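Local coordinates for benzoylformate decarboxylase (Mycobacterium smegmatis, PDB 4Q9D), which belongs to the thiamine diphosphate-dependent enzymes, a family built from three alpha/beta domains, and here forms a four-chain assembly with bound magnesium, at residues R16-T21 against Q144-A149; E50-A55 against Q438-A443; F278-Y281 against E287-P290; T356-Y361 against F386-T391. One frame throughout, in Å; residues are numbered along the deposited sequence.

Overall arrangement
The four contacts sample three domains of one chain, and one of them, contact 2, ties two domains together. Contact 1 lies within the N-terminal domain and contact 4 at the C-terminal one, on opposite sides of the chain's centre, with about 40 Å between their centres. Contact 2 bridges these two domains, joining segments separated by nearly four hundred residues; the stretch it spans includes both contact 3, a loop of the central domain, and contact 4. Contacts 2 and 3 come within about 11 Å at their nearest atoms and both touch the fourth subunit. Magnesium, held by Asp434, Asn461 and Glu463, is about 11 Å from the side chain of Tyr361 in contact 4.

Contact 1: R16-T21 against Q144-A149. With FMT (formic acid), chain G.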
loop_
_atom_site.group_PDB
_atom_site.type_symbol
_atom_site.label_atom_id
_atom_site.label_comp_id
_atom_site.label_asym_id
_atom_site.label_seq_id
_atom_site.Cartn_x
_atom_site.Cartn_y
_atom_site.Cartn_z
ATOM N N ARG B 16 -3.705 -21.145 -24.046
ATOM C CA ARG B 16 -4.582 -21.789 -25.045
ATOM C C ARG B 16 -5.593 -22.715 -24.369
ATOM O O ARG B 16 -6.784 -22.645 -24.670
ATOM C CB ARG B 16 -3.760 -22.564 -26.103
ATOM C CG ARG B 16 -4.578 -23.207 -27.239
ATOM C CD ARG B 16 -3.663 -24.019 -28.206
ATOM N NE ARG B 16 -2.745 -23.130 -28.914
ATOM C CZ ARG B 16 -1.444 -23.033 -28.670
ATOM N NH1 ARG B 16 -0.872 -23.807 -27.740
ATOM N NH2 ARG B 16 -0.711 -22.174 -29.373
ATOM N N LYS B 17 -5.127 -23.591 -23.472
ATOM C CA LYS B 17 -6.046 -24.496 -22.754
ATOM C C LYS B 17 -7.106 -23.752 -21.950
ATOM O O LYS B 17 -8.228 -24.224 -21.836
ATOM C CB LYS B 17 -5.281 -25.437 -21.821
ATOM C CG LYS B 17 -4.340 -26.409 -22.581
ATOM C CD LYS B 17 -3.503 -27.256 -21.620
ATOM C CE LYS B 17 -2.417 -28.033 -22.364
ATOM N NZ LYS B 17 -1.464 -28.665 -21.411
ATOM N N LEU B 18 -6.749 -22.586 -21.409
ATOM C CA LEU B 18 -7.673 -21.784 -20.606
ATOM C C LEU B 18 -8.636 -20.984 -21.478
ATOM O O LEU B 18 -9.619 -20.431 -20.977
ATOM C CB LEU B 18 -6.893 -20.813 -19.695
ATOM C CG LEU B 18 -6.051 -21.499 -18.624
ATOM C CD1 LEU B 18 -5.389 -20.479 -17.716
ATOM C CD2 LEU B 18 -6.953 -22.409 -17.810
ATOM N N GLY B 19 -8.347 -20.901 -22.775
ATOM C CA GLY B 19 -9.176 -20.120 -23.683
ATOM C C GLY B 19 -8.744 -18.670 -23.801
ATOM O O GLY B 19 -9.408 -17.859 -24.466
ATOM N N LEU B 20 -7.618 -18.338 -23.174
ATOM C CA LEU B 20 -7.094 -16.971 -23.209
ATOM C C LEU B 20 -6.268 -16.711 -24.460
ATOM O O LEU B 20 -5.053 -16.533 -24.372
ATOM C CB LEU B 20 -6.250 -16.682 -21.959
ATOM C CG LEU B 20 -7.013 -16.672 -20.624
ATOM C CD1 LEU B 20 -6.036 -16.623 -19.454
ATOM C CD2 LEU B 20 -7.957 -15.484 -20.579
ATOM N N THR B 21 -6.927 -16.661 -25.617
ATOM C CA THR B 21 -6.207 -16.637 -26.897
ATOM C C THR B 21 -6.304 -15.298 -27.610
ATOM O O THR B 21 -5.882 -15.148 -28.764
ATOM C CB THR B 21 -6.694 -17.761 -27.838
ATOM O OG1 THR B 21 -8.114 -17.680 -27.966
ATOM C CG2 THR B 21 -6.319 -19.136 -27.239
ATOM N N GLN B 144 -2.914 -19.000 -11.540
ATOM C CA GLN B 144 -3.406 -18.382 -10.335
ATOM C C GLN B 144 -4.165 -17.075 -10.669
ATOM O O GLN B 144 -5.238 -16.780 -10.072
ATOM C CB GLN B 144 -2.207 -18.156 -9.383
ATOM C CG GLN B 144 -2.551 -17.607 -8.048
ATOM C CD GLN B 144 -1.377 -17.675 -7.034
ATOM O OE1 GLN B 144 -1.297 -16.833 -6.168
ATOM N NE2 GLN B 144 -0.542 -18.729 -7.095
ATOM N N ALA B 145 -3.638 -16.302 -11.627
ATOM C CA ALA B 145 -4.306 -15.053 -11.997
ATOM C C ALA B 145 -5.725 -15.366 -12.474
ATOM O O ALA B 145 -6.689 -14.699 -12.073
ATOM C CB ALA B 145 -3.539 -14.288 -13.071
ATOM N N TYR B 146 -5.838 -16.388 -13.322
ATOM C CA TYR B 146 -7.129 -16.857 -13.846
ATOM C C TYR B 146 -8.033 -17.321 -12.707
ATOM O O TYR B 146 -9.208 -16.994 -12.678
ATOM C CB TYR B 146 -6.900 -18.026 -14.850
ATOM C CG TYR B 146 -8.178 -18.671 -15.414
ATOM C CD1 TYR B 146 -8.574 -18.432 -16.728
ATOM C CD2 TYR B 146 -8.941 -19.555 -14.649
ATOM C CE1 TYR B 146 -9.710 -19.035 -17.260
ATOM C CE2 TYR B 146 -10.089 -20.156 -15.167
ATOM C CZ TYR B 146 -10.465 -19.889 -16.465
ATOM O OH TYR B 146 -11.596 -20.483 -16.983
ATOM N N ALA B 147 -7.477 -18.086 -11.765
ATOM C CA ALA B 147 -8.246 -18.541 -10.620
ATOM C C ALA B 147 -8.818 -17.375 -9.807
ATOM O O ALA B 147 -10.006 -17.388 -9.423
ATOM C CB ALA B 147 -7.396 -19.471 -9.722
ATOM N N VAL B 148 -7.996 -16.359 -9.555
ATOM C CA VAL B 148 -8.464 -15.235 -8.736
ATOM C C VAL B 148 -9.524 -14.413 -9.492
ATOM O O VAL B 148 -10.561 -14.102 -8.942
ATOM C CB VAL B 148 -7.344 -14.299 -8.288
ATOM C CG1 VAL B 148 -7.951 -13.031 -7.561
ATOM C CG2 VAL B 148 -6.317 -15.046 -7.386
ATOM N N ALA B 149 -9.241 -14.091 -10.752
ATOM C CA ALA B 149 -10.144 -13.341 -11.598
ATOM C C ALA B 149 -11.521 -14.001 -11.711
ATOM O O ALA B 149 -12.530 -13.307 -11.763
ATOM C CB ALA B 149 -9.537 -13.164 -13.027
HETATM C C FMT G . -13.234 -22.106 -14.386
HETATM O O1 FMT G . -13.230 -21.487 -15.461
HETATM O O2 FMT G . -12.247 -22.754 -14.008
HETATM O O HOH W 1 -10.795 -22.294 -19.051
#
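Leu18 and Leu20 close on the ring of Tyr146, and apolar packing carries most of this contact. Leu18 CD1 meets Tyr146 CD1 at 3.9 Å, while its other methyl, CD2, lies over one face of the ring. Leu20 arrives differently: its CD1 sits at the ring edge, near the plane, 4.1 Å from the same Tyr146 CD1. With CG of Tyr146 anti to the backbone N (chi1 176°), the ring reaches out from its helix to the two leucines.

The polar part is indirect. A water donates to Leu18 O at 2.9 Å and to Tyr146 OH, also at 2.9 Å, so the phenol is tied to the backbone opposite without a direct bond. Formic acid, probably from the crystallisation liquor, also lies beside Tyr146 OH, but their separation is too short for its exact geometry to be trusted.

Gly19 ends the first helix in a Schellman motif, taking the positive phi of 89° that lets the chain turn, and Leu20 follows at the centre of an inverse gamma turn.

The contact thus joins the C-terminal end of helix 7-18 to helix 138-150. Beneath them, Ile96 of strand 95-101 touches both Leu20 and Tyr146, placing the cluster against the parallel sheet of the N-terminal domain, with Pro67 also reaching the tyrosine.

Contact 2: E50-A55 against Q438-A443; sequences EASALA and QYSIQA
Ser52 presses its side chain against Ser440 and Ala443, and following it outward from the helix explains nearly the whole contact. Its CB comes first, 4.0 Å from Ala443 CB. One bond further, OG touches two carbons of the other segment, 3.3 Å from Ala443 CB and 3.5 Å from Ser440 CB. A chi1 of -84° puts the hydroxyl beside the backbone N and anti to the carbonyl carbon, directing it at this turn. The two serine hydroxyls do not bond to each other: Ser440 OG is turned to Gly406 O instead.

The polar end of Ser52 is served by water. One molecule lies 2.7 Å from Ser52 OG and donates to Gln442 OE1 at 2.9 Å, bringing the glutamine into the contact although its carbons stand back. The other end of that amide, NE2, bonds to Gln438 O of the fourth subunit, so both ends of the group are held and its flip is defined. Tyr439 packs on Glu50 of the same fourth subunit.

What Ser52 meets is a type I beta turn from Ser440 to Ala443, closed by Ala443 N to Ser440 O at 3.0 Å. Pro410 of helix 408-421 touches Ser52, Ser440 and Ala443 alike, so that one proline packs on all three.

Here the N-terminal and C-terminal thiamine diphosphate-binding domains of one chain meet. The turn follows helix 434-439, which starts at the magnesium ligand Asp434 in the Gly-Asp-Gly motif of this family.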
loop_
_atom_site.group_PDB
_atom_site.type_symbol
_atom_site.label_atom_id
_atom_site.label_comp_id
_atom_site.label_asym_id
_atom_site.label_seq_id
_atom_site.Cartn_x
_atom_site.Cartn_y
_atom_site.Cartn_z
ATOM N N GLU B 50 -3.495 2.895 -24.022
ATOM C CA GLU B 50 -3.794 1.833 -23.064
ATOM C C GLU B 50 -5.155 1.947 -22.386
ATOM O O GLU B 50 -5.741 0.920 -22.035
ATOM C CB GLU B 50 -2.683 1.714 -22.014
ATOM C CG GLU B 50 -1.403 1.176 -22.575
ATOM C CD GLU B 50 -0.461 2.270 -23.111
ATOM O OE1 GLU B 50 -0.864 3.466 -23.187
ATOM O OE2 GLU B 50 0.704 1.909 -23.429
ATOM N N ALA B 51 -5.677 3.166 -22.208
ATOM C CA ALA B 51 -7.022 3.273 -21.617
ATOM C C ALA B 51 -8.002 2.510 -22.507
ATOM O O ALA B 51 -8.923 1.852 -22.030
ATOM C CB ALA B 51 -7.457 4.737 -21.500
ATOM N N SER B 52 -7.797 2.626 -23.819
ATOM C CA SER B 52 -8.620 1.940 -24.812
ATOM C C SER B 52 -8.391 0.427 -24.793
ATOM O O SER B 52 -9.333 -0.337 -24.866
ATOM C CB SER B 52 -8.309 2.467 -26.217
ATOM O OG SER B 52 -9.060 3.636 -26.469
ATOM N N ALA B 53 -7.134 -0.003 -24.706
ATOM C CA ALA B 53 -6.846 -1.429 -24.671
ATOM C C ALA B 53 -7.603 -2.120 -23.535
ATOM O O ALA B 53 -8.209 -3.167 -23.714
ATOM C CB ALA B 53 -5.330 -1.654 -24.512
ATOM N N LEU B 54 -7.546 -1.552 -22.339
ATOM C CA LEU B 54 -8.125 -2.256 -21.214
ATOM C C LEU B 54 -9.671 -2.200 -21.257
ATOM O O LEU B 54 -10.324 -3.201 -20.984
ATOM C CB LEU B 54 -7.550 -1.716 -19.899
ATOM C CG LEU B 54 -7.788 -2.548 -18.631
ATOM C CD1 LEU B 54 -6.758 -2.172 -17.579
ATOM C CD2 LEU B 54 -9.235 -2.262 -18.084
ATOM N N ALA B 55 -10.245 -1.055 -21.645
ATOM C CA ALA B 55 -11.709 -0.929 -21.750
ATOM C C ALA B 55 -12.234 -1.812 -22.880
ATOM O O ALA B 55 -13.318 -2.355 -22.786
ATOM C CB ALA B 55 -12.125 0.555 -21.972
ATOM N N GLN B 438 -14.226 12.156 -27.032
ATOM C CA GLN B 438 -12.798 12.536 -27.150
ATOM C C GLN B 438 -11.823 11.735 -26.296
ATOM O O GLN B 438 -10.658 11.578 -26.687
ATOM C CB GLN B 438 -12.586 14.011 -26.799
ATOM C CG GLN B 438 -13.554 14.941 -27.488
ATOM C CD GLN B 438 -13.551 14.775 -28.986
ATOM O OE1 GLN B 438 -12.492 14.814 -29.626
ATOM N NE2 GLN B 438 -14.744 14.597 -29.567
ATOM N N TYR B 439 -12.263 11.274 -25.122
ATOM C CA TYR B 439 -11.355 10.618 -24.157
ATOM C C TYR B 439 -10.581 9.461 -24.749
ATOM O O TYR B 439 -9.377 9.340 -24.528
ATOM C CB TYR B 439 -12.079 10.121 -22.877
ATOM C CG TYR B 439 -12.494 11.228 -21.930
ATOM C CD1 TYR B 439 -11.818 11.457 -20.738
ATOM C CD2 TYR B 439 -13.604 12.014 -22.216
ATOM C CE1 TYR B 439 -12.235 12.486 -19.864
ATOM C CE2 TYR B 439 -14.017 13.023 -21.372
ATOM C CZ TYR B 439 -13.328 13.267 -20.216
ATOM O OH TYR B 439 -13.793 14.283 -19.409
ATOM N N SER B 440 -11.292 8.600 -25.471
ATOM C CA SER B 440 -10.709 7.385 -26.011
ATOM C C SER B 440 -11.058 7.299 -27.482
ATOM O O SER B 440 -11.306 6.219 -28.014
ATOM C CB SER B 440 -11.243 6.142 -25.272
ATOM O OG SER B 440 -10.954 6.210 -23.877
ATOM N N ILE B 441 -11.055 8.454 -28.131
ATOM C CA ILE B 441 -11.371 8.567 -29.538
ATOM C C ILE B 441 -10.511 7.653 -30.423
ATOM O O ILE B 441 -11.012 7.097 -31.405
ATOM C CB ILE B 441 -11.318 10.068 -30.008
ATOM C CG1 ILE B 441 -12.065 10.267 -31.344
ATOM C CG2 ILE B 441 -9.890 10.622 -30.020
ATOM C CD1 ILE B 441 -12.362 11.790 -31.615
ATOM N N GLN B 442 -9.250 7.434 -30.055
ATOM C CA GLN B 442 -8.362 6.590 -30.880
ATOM C C GLN B 442 -8.855 5.154 -30.981
ATOM O O GLN B 442 -8.408 4.405 -31.861
ATOM C CB GLN B 442 -6.899 6.589 -30.356
ATOM C CG GLN B 442 -6.366 7.988 -29.945
ATOM C CD GLN B 442 -6.571 8.247 -28.457
ATOM O OE1 GLN B 442 -7.630 7.922 -27.909
ATOM N NE2 GLN B 442 -5.534 8.779 -27.781
ATOM N N ALA B 443 -9.733 4.735 -30.068
ATOM C CA ALA B 443 -10.240 3.357 -30.153
ATOM C C ALA B 443 -10.964 3.115 -31.488
ATOM O O ALA B 443 -11.059 1.986 -31.915
ATOM C CB ALA B 443 -11.166 3.018 -28.984
HETATM O O HOH W 2 -7.649 5.909 -25.858
#

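Contact 3: F278-Y281 against E287-P290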
loop_
_atom_site.group_PDB
_atom_site.type_symbol
_atom_site.label_atom_id
_atom_site.label_comp_id
_atom_site.label_asym_id
_atom_site.label_seq_id
_atom_site.Cartn_x
_atom_site.Cartn_y
_atom_site.Cartn_z
ATOM N N PHE B 278 -27.471 1.718 -2.040
ATOM C CA PHE B 278 -27.998 1.805 -3.393
ATOM C C PHE B 278 -26.994 2.623 -4.182
ATOM O O PHE B 278 -26.201 3.353 -3.605
ATOM C CB PHE B 278 -29.333 2.566 -3.452
ATOM C CG PHE B 278 -30.507 1.803 -2.903
ATOM C CD1 PHE B 278 -31.168 0.874 -3.684
ATOM C CD2 PHE B 278 -30.955 2.030 -1.612
ATOM C CE1 PHE B 278 -32.277 0.169 -3.178
ATOM C CE2 PHE B 278 -32.067 1.330 -1.084
ATOM C CZ PHE B 278 -32.722 0.400 -1.878
ATOM N N ARG B 279 -27.042 2.530 -5.500
ATOM C CA ARG B 279 -26.131 3.313 -6.311
ATOM C C ARG B 279 -26.562 4.777 -6.298
ATOM O O ARG B 279 -27.301 5.207 -7.179
ATOM C CB ARG B 279 -26.130 2.795 -7.744
ATOM C CG ARG B 279 -25.080 3.458 -8.659
ATOM C CD ARG B 279 -24.893 2.608 -9.901
ATOM N NE ARG B 279 -24.148 1.381 -9.604
ATOM C CZ ARG B 279 -23.696 0.539 -10.534
ATOM N NH1 ARG B 279 -23.951 0.751 -11.820
ATOM N NH2 ARG B 279 -23.025 -0.538 -10.180
ATOM N N TYR B 280 -26.111 5.530 -5.302
ATOM C CA TYR B 280 -26.427 6.952 -5.197
ATOM C C TYR B 280 -25.326 7.759 -5.857
ATOM O O TYR B 280 -24.180 7.364 -5.814
ATOM C CB TYR B 280 -26.460 7.398 -3.735
ATOM C CG TYR B 280 -27.469 6.693 -2.828
ATOM C CD1 TYR B 280 -28.854 6.795 -3.043
ATOM C CD2 TYR B 280 -27.033 5.993 -1.722
ATOM C CE1 TYR B 280 -29.757 6.161 -2.189
ATOM C CE2 TYR B 280 -27.915 5.379 -0.851
ATOM C CZ TYR B 280 -29.277 5.474 -1.082
ATOM O OH TYR B 280 -30.128 4.883 -0.184
ATOM N N TYR B 281 -25.724 8.869 -6.480
ATOM C CA TYR B 281 -24.820 9.783 -7.170
ATOM C C TYR B 281 -24.789 11.128 -6.447
ATOM O O TYR B 281 -24.024 11.300 -5.499
ATOM C CB TYR B 281 -25.254 9.974 -8.624
ATOM C CG TYR B 281 -24.184 10.572 -9.511
ATOM C CD1 TYR B 281 -22.931 10.889 -9.004
ATOM C CD2 TYR B 281 -24.429 10.820 -10.855
ATOM C CE1 TYR B 281 -21.951 11.436 -9.811
ATOM C CE2 TYR B 281 -23.455 11.367 -11.669
ATOM C CZ TYR B 281 -22.219 11.673 -11.142
ATOM O OH TYR B 281 -21.246 12.217 -11.949
ATOM N N GLU B 287 -33.559 9.471 4.560
ATOM C CA GLU B 287 -33.318 8.235 5.279
ATOM C C GLU B 287 -32.984 7.205 4.215
ATOM O O GLU B 287 -33.672 7.139 3.202
ATOM C CB GLU B 287 -34.588 7.791 6.021
ATOM C CG GLU B 287 -35.120 8.816 7.028
ATOM C CD GLU B 287 -34.070 9.202 8.038
ATOM O OE1 GLU B 287 -33.429 8.287 8.606
ATOM O OE2 GLU B 287 -33.863 10.421 8.240
ATOM N N TYR B 288 -31.945 6.405 4.442
ATOM C CA TYR B 288 -31.634 5.300 3.542
ATOM C C TYR B 288 -32.880 4.469 3.288
ATOM O O TYR B 288 -33.194 4.136 2.137
ATOM C CB TYR B 288 -30.505 4.437 4.122
ATOM C CG TYR B 288 -29.180 5.157 4.109
ATOM C CD1 TYR B 288 -28.626 5.579 2.900
ATOM C CD2 TYR B 288 -28.484 5.428 5.287
ATOM C CE1 TYR B 288 -27.418 6.258 2.852
ATOM C CE2 TYR B 288 -27.243 6.117 5.246
ATOM C CZ TYR B 288 -26.725 6.512 4.023
ATOM O OH TYR B 288 -25.541 7.218 3.941
ATOM N N LEU B 289 -33.593 4.146 4.369
ATOM C CA LEU B 289 -34.834 3.378 4.290
ATOM C C LEU B 289 -35.825 4.015 5.214
ATOM O O LEU B 289 -35.556 4.148 6.403
ATOM C CB LEU B 289 -34.643 1.976 4.837
ATOM C CG LEU B 289 -34.504 0.727 3.999
ATOM C CD1 LEU B 289 -34.698 -0.496 4.919
ATOM C CD2 LEU B 289 -35.424 0.718 2.821
ATOM N N PRO B 290 -36.997 4.353 4.697
ATOM C CA PRO B 290 -38.045 4.899 5.577
ATOM C C PRO B 290 -38.622 3.835 6.526
ATOM O O PRO B 290 -38.790 2.668 6.135
ATOM C CB PRO B 290 -39.121 5.358 4.591
ATOM C CG PRO B 290 -38.923 4.446 3.375
ATOM C CD PRO B 290 -37.449 4.152 3.310
HETATM O O HOH W 3 -32.624 5.843 0.012
#
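A water molecule gripped from both segments joins Tyr280 to Tyr288: it accepts from Tyr280 OH at 2.7 Å and donates to Tyr288 O at 2.8 Å. The phenol and the carbonyl it serves are not themselves bonded, since Tyr280 OH and Tyr288 O remain 3.9 Å apart, and the water fills the step between them.

Beside this bridge the two aromatic side chains touch directly. Tyr280 OH reaches the edge of the Tyr288 ring, in its plane, 3.5 Å from Tyr288 CD1. Behind it Tyr280 CE2 packs on the same rim, 3.8 Å from Tyr288 CD1. The two side chains cross obliquely, and no face of the Tyr288 ring is used in the meeting. A chi1 of -60° sets CG of Tyr280 beside its backbone N and extends the ring toward Tyr288, and Phe278 CB lies 3.7 Å above one face of the Tyr280 ring, toward the rim. Phe278 itself comes near the partner segment more loosely, with CE2 4.4 Å from Tyr288 O.

The chain that presents these rings is sharply bent. A cis peptide bond precedes Phe278, and Arg279 is the centre of an inverse gamma turn, its guanidinium in salt bridges to Glu276 and Asp238. Met106 and Val109 of the fourth subunit pack on Tyr280 and Tyr288 respectively.

Chemically, then, the two arms of the loop between strands 269-273 and 294-299 meet through aromatic carbon and a bridging water: the buried hydroxyl of Tyr280 touches the Tyr288 ring edge in one direction and gives its hydrogen to the water in another, next to a subunit boundary.

Contact 4: T356-Y361 against F386-T391; sequences TSNAVY and FTWLPT
The first turn of helix 357-367 draws up against the end of helix 382-388, with Tyr361 CA and Trp388 CA only 5.9 Å apart.

One straight hydrogen bond spans the gap: Trp388 NE1 donates to Asn358 OD1 at 2.7 Å, with an angle of 170° at the hydrogen. The oxygen lies in the indole plane, at the ring edge, whereas seen from the amide the donor stands 43° above the carbonyl plane and is not on a lone pair. Asn358 has CG anti to its own N (chi1 -177°), which carries the amide outward to the indole. Its ND2 is taken up by His346 O and Asp348 OD2, so the amide is held at both ends and its orientation is settled.

Packing contacts fill in beside this bond. Tyr361 CB packs on Trp388 CB at 3.9 Å, and Tyr361 O comes 3.6 Å from Trp388 CB. Leu389 CD1 approaches the edge of the Tyr361 ring, 3.8 Å from Tyr361 CD1, the two side chains crossing at about a right angle. From its own helix, Thr387 CG2 lies over one face of the indole, toward the rim. The far end of Tyr361 points elsewhere, its OH bonding to Thr381 and Thr431.

Thr356 caps the first helix, OG1 accepting from Ala359 N at 2.9 Å, and Asp348 OD2 bonds to both Thr356 OG1 and Asn358 ND2. The carboxylate therefore serves as a second shell: it ties the cap to the amide, and by drawing on ND2 may polarise Asn358 so that OD1 becomes a stronger acceptor for the tryptophan.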
loop_
_atom_site.group_PDB
_atom_site.type_symbol
_atom_site.label_atom_id
_atom_site.label_comp_id
_atom_site.label_asym_id
_atom_site.label_seq_id
_atom_site.Cartn_x
_atom_site.Cartn_y
_atom_site.Cartn_z
ATOM N N THR B 356 -33.122 18.333 -30.936
ATOM C CA THR B 356 -33.202 17.881 -29.561
ATOM C C THR B 356 -32.635 16.455 -29.459
ATOM O O THR B 356 -32.683 15.681 -30.419
ATOM C CB THR B 356 -34.664 17.861 -29.078
ATOM O OG1 THR B 356 -35.415 16.967 -29.899
ATOM C CG2 THR B 356 -35.284 19.251 -29.154
ATOM N N SER B 357 -32.115 16.090 -28.298
ATOM C CA SER B 357 -31.747 14.685 -28.097
ATOM C C SER B 357 -32.982 13.772 -28.206
ATOM O O SER B 357 -32.890 12.599 -28.594
ATOM C CB SER B 357 -31.025 14.488 -26.753
ATOM O OG SER B 357 -31.667 15.193 -25.703
ATOM N N ASN B 358 -34.144 14.316 -27.871
ATOM C CA ASN B 358 -35.394 13.576 -28.034
ATOM C C ASN B 358 -35.624 13.166 -29.503
ATOM O O ASN B 358 -36.003 12.022 -29.789
ATOM C CB ASN B 358 -36.558 14.402 -27.468
ATOM C CG ASN B 358 -37.880 13.665 -27.536
ATOM O OD1 ASN B 358 -38.032 12.598 -26.941
ATOM N ND2 ASN B 358 -38.844 14.224 -28.273
ATOM N N ALA B 359 -35.369 14.087 -30.439
ATOM C CA ALA B 359 -35.445 13.763 -31.865
ATOM C C ALA B 359 -34.469 12.653 -32.229
ATOM O O ALA B 359 -34.822 11.722 -32.938
ATOM C CB ALA B 359 -35.141 14.996 -32.710
ATOM N N VAL B 360 -33.227 12.772 -31.758
ATOM C CA VAL B 360 -32.171 11.818 -32.108
ATOM C C VAL B 360 -32.529 10.404 -31.691
ATOM O O VAL B 360 -32.383 9.470 -32.468
ATOM C CB VAL B 360 -30.798 12.167 -31.418
ATOM C CG1 VAL B 360 -29.766 11.066 -31.688
ATOM C CG2 VAL B 360 -30.295 13.509 -31.868
ATOM N N TYR B 361 -32.967 10.238 -30.441
ATOM C CA TYR B 361 -33.274 8.891 -29.947
ATOM C C TYR B 361 -34.516 8.283 -30.586
ATOM O O TYR B 361 -34.587 7.069 -30.765
ATOM C CB TYR B 361 -33.361 8.854 -28.422
ATOM C CG TYR B 361 -31.999 8.817 -27.756
ATOM C CD1 TYR B 361 -31.440 7.615 -27.327
ATOM C CD2 TYR B 361 -31.256 9.987 -27.582
ATOM C CE1 TYR B 361 -30.155 7.582 -26.732
ATOM C CE2 TYR B 361 -29.995 9.964 -26.990
ATOM C CZ TYR B 361 -29.452 8.769 -26.563
ATOM O OH TYR B 361 -28.213 8.791 -25.961
ATOM N N PHE B 386 -33.976 6.090 -22.076
ATOM C CA PHE B 386 -35.049 5.423 -21.356
ATOM C C PHE B 386 -36.381 5.502 -22.139
ATOM O O PHE B 386 -37.108 4.505 -22.286
ATOM C CB PHE B 386 -35.181 6.042 -19.950
ATOM C CG PHE B 386 -36.412 5.593 -19.199
ATOM C CD1 PHE B 386 -36.478 4.321 -18.633
ATOM C CD2 PHE B 386 -37.509 6.442 -19.063
ATOM C CE1 PHE B 386 -37.611 3.904 -17.947
ATOM C CE2 PHE B 386 -38.650 6.030 -18.376
ATOM C CZ PHE B 386 -38.696 4.752 -17.817
ATOM N N THR B 387 -36.685 6.689 -22.652
ATOM C CA THR B 387 -37.948 6.921 -23.361
ATOM C C THR B 387 -38.037 6.142 -24.651
ATOM O O THR B 387 -39.049 5.516 -24.924
ATOM C CB THR B 387 -38.117 8.393 -23.685
ATOM O OG1 THR B 387 -38.118 9.116 -22.452
ATOM C CG2 THR B 387 -39.435 8.645 -24.440
ATOM N N TRP B 388 -36.961 6.145 -25.429
ATOM C CA TRP B 388 -37.038 5.614 -26.788
ATOM C C TRP B 388 -36.331 4.282 -27.046
ATOM O O TRP B 388 -36.636 3.617 -28.034
ATOM C CB TRP B 388 -36.504 6.657 -27.771
ATOM C CG TRP B 388 -37.394 7.883 -27.868
ATOM C CD1 TRP B 388 -37.119 9.146 -27.410
ATOM C CD2 TRP B 388 -38.697 7.946 -28.469
ATOM N NE1 TRP B 388 -38.182 9.994 -27.694
ATOM C CE2 TRP B 388 -39.160 9.276 -28.340
ATOM C CE3 TRP B 388 -39.523 7.001 -29.098
ATOM C CZ2 TRP B 388 -40.411 9.690 -28.823
ATOM C CZ3 TRP B 388 -40.768 7.414 -29.579
ATOM C CH2 TRP B 388 -41.194 8.749 -29.436
ATOM N N LEU B 389 -35.372 3.888 -26.205
ATOM C CA LEU B 389 -34.640 2.651 -26.506
ATOM C C LEU B 389 -34.678 1.670 -25.352
ATOM O O LEU B 389 -33.633 1.378 -24.749
ATOM C CB LEU B 389 -33.181 2.939 -26.871
ATOM C CG LEU B 389 -32.873 3.900 -28.012
ATOM C CD1 LEU B 389 -31.339 3.958 -28.233
ATOM C CD2 LEU B 389 -33.563 3.463 -29.299
ATOM N N PRO B 390 -35.877 1.142 -25.044
ATOM C CA PRO B 390 -35.936 0.173 -23.943
ATOM C C PRO B 390 -35.109 -1.055 -24.291
ATOM O O PRO B 390 -35.041 -1.468 -25.457
ATOM C CB PRO B 390 -37.420 -0.211 -23.863
ATOM C CG PRO B 390 -38.000 0.164 -25.242
ATOM C CD PRO B 390 -37.198 1.379 -25.665
ATOM N N THR B 391 -34.476 -1.628 -23.274
ATOM C CA THR B 391 -33.712 -2.849 -23.475
ATOM C C THR B 391 -34.653 -4.032 -23.321
ATOM O O THR B 391 -35.294 -4.187 -22.273
ATOM C CB THR B 391 -32.621 -2.959 -22.409
ATOM O OG1 THR B 391 -31.790 -1.804 -22.496
ATOM C CG2 THR B 391 -31.783 -4.218 -22.606
#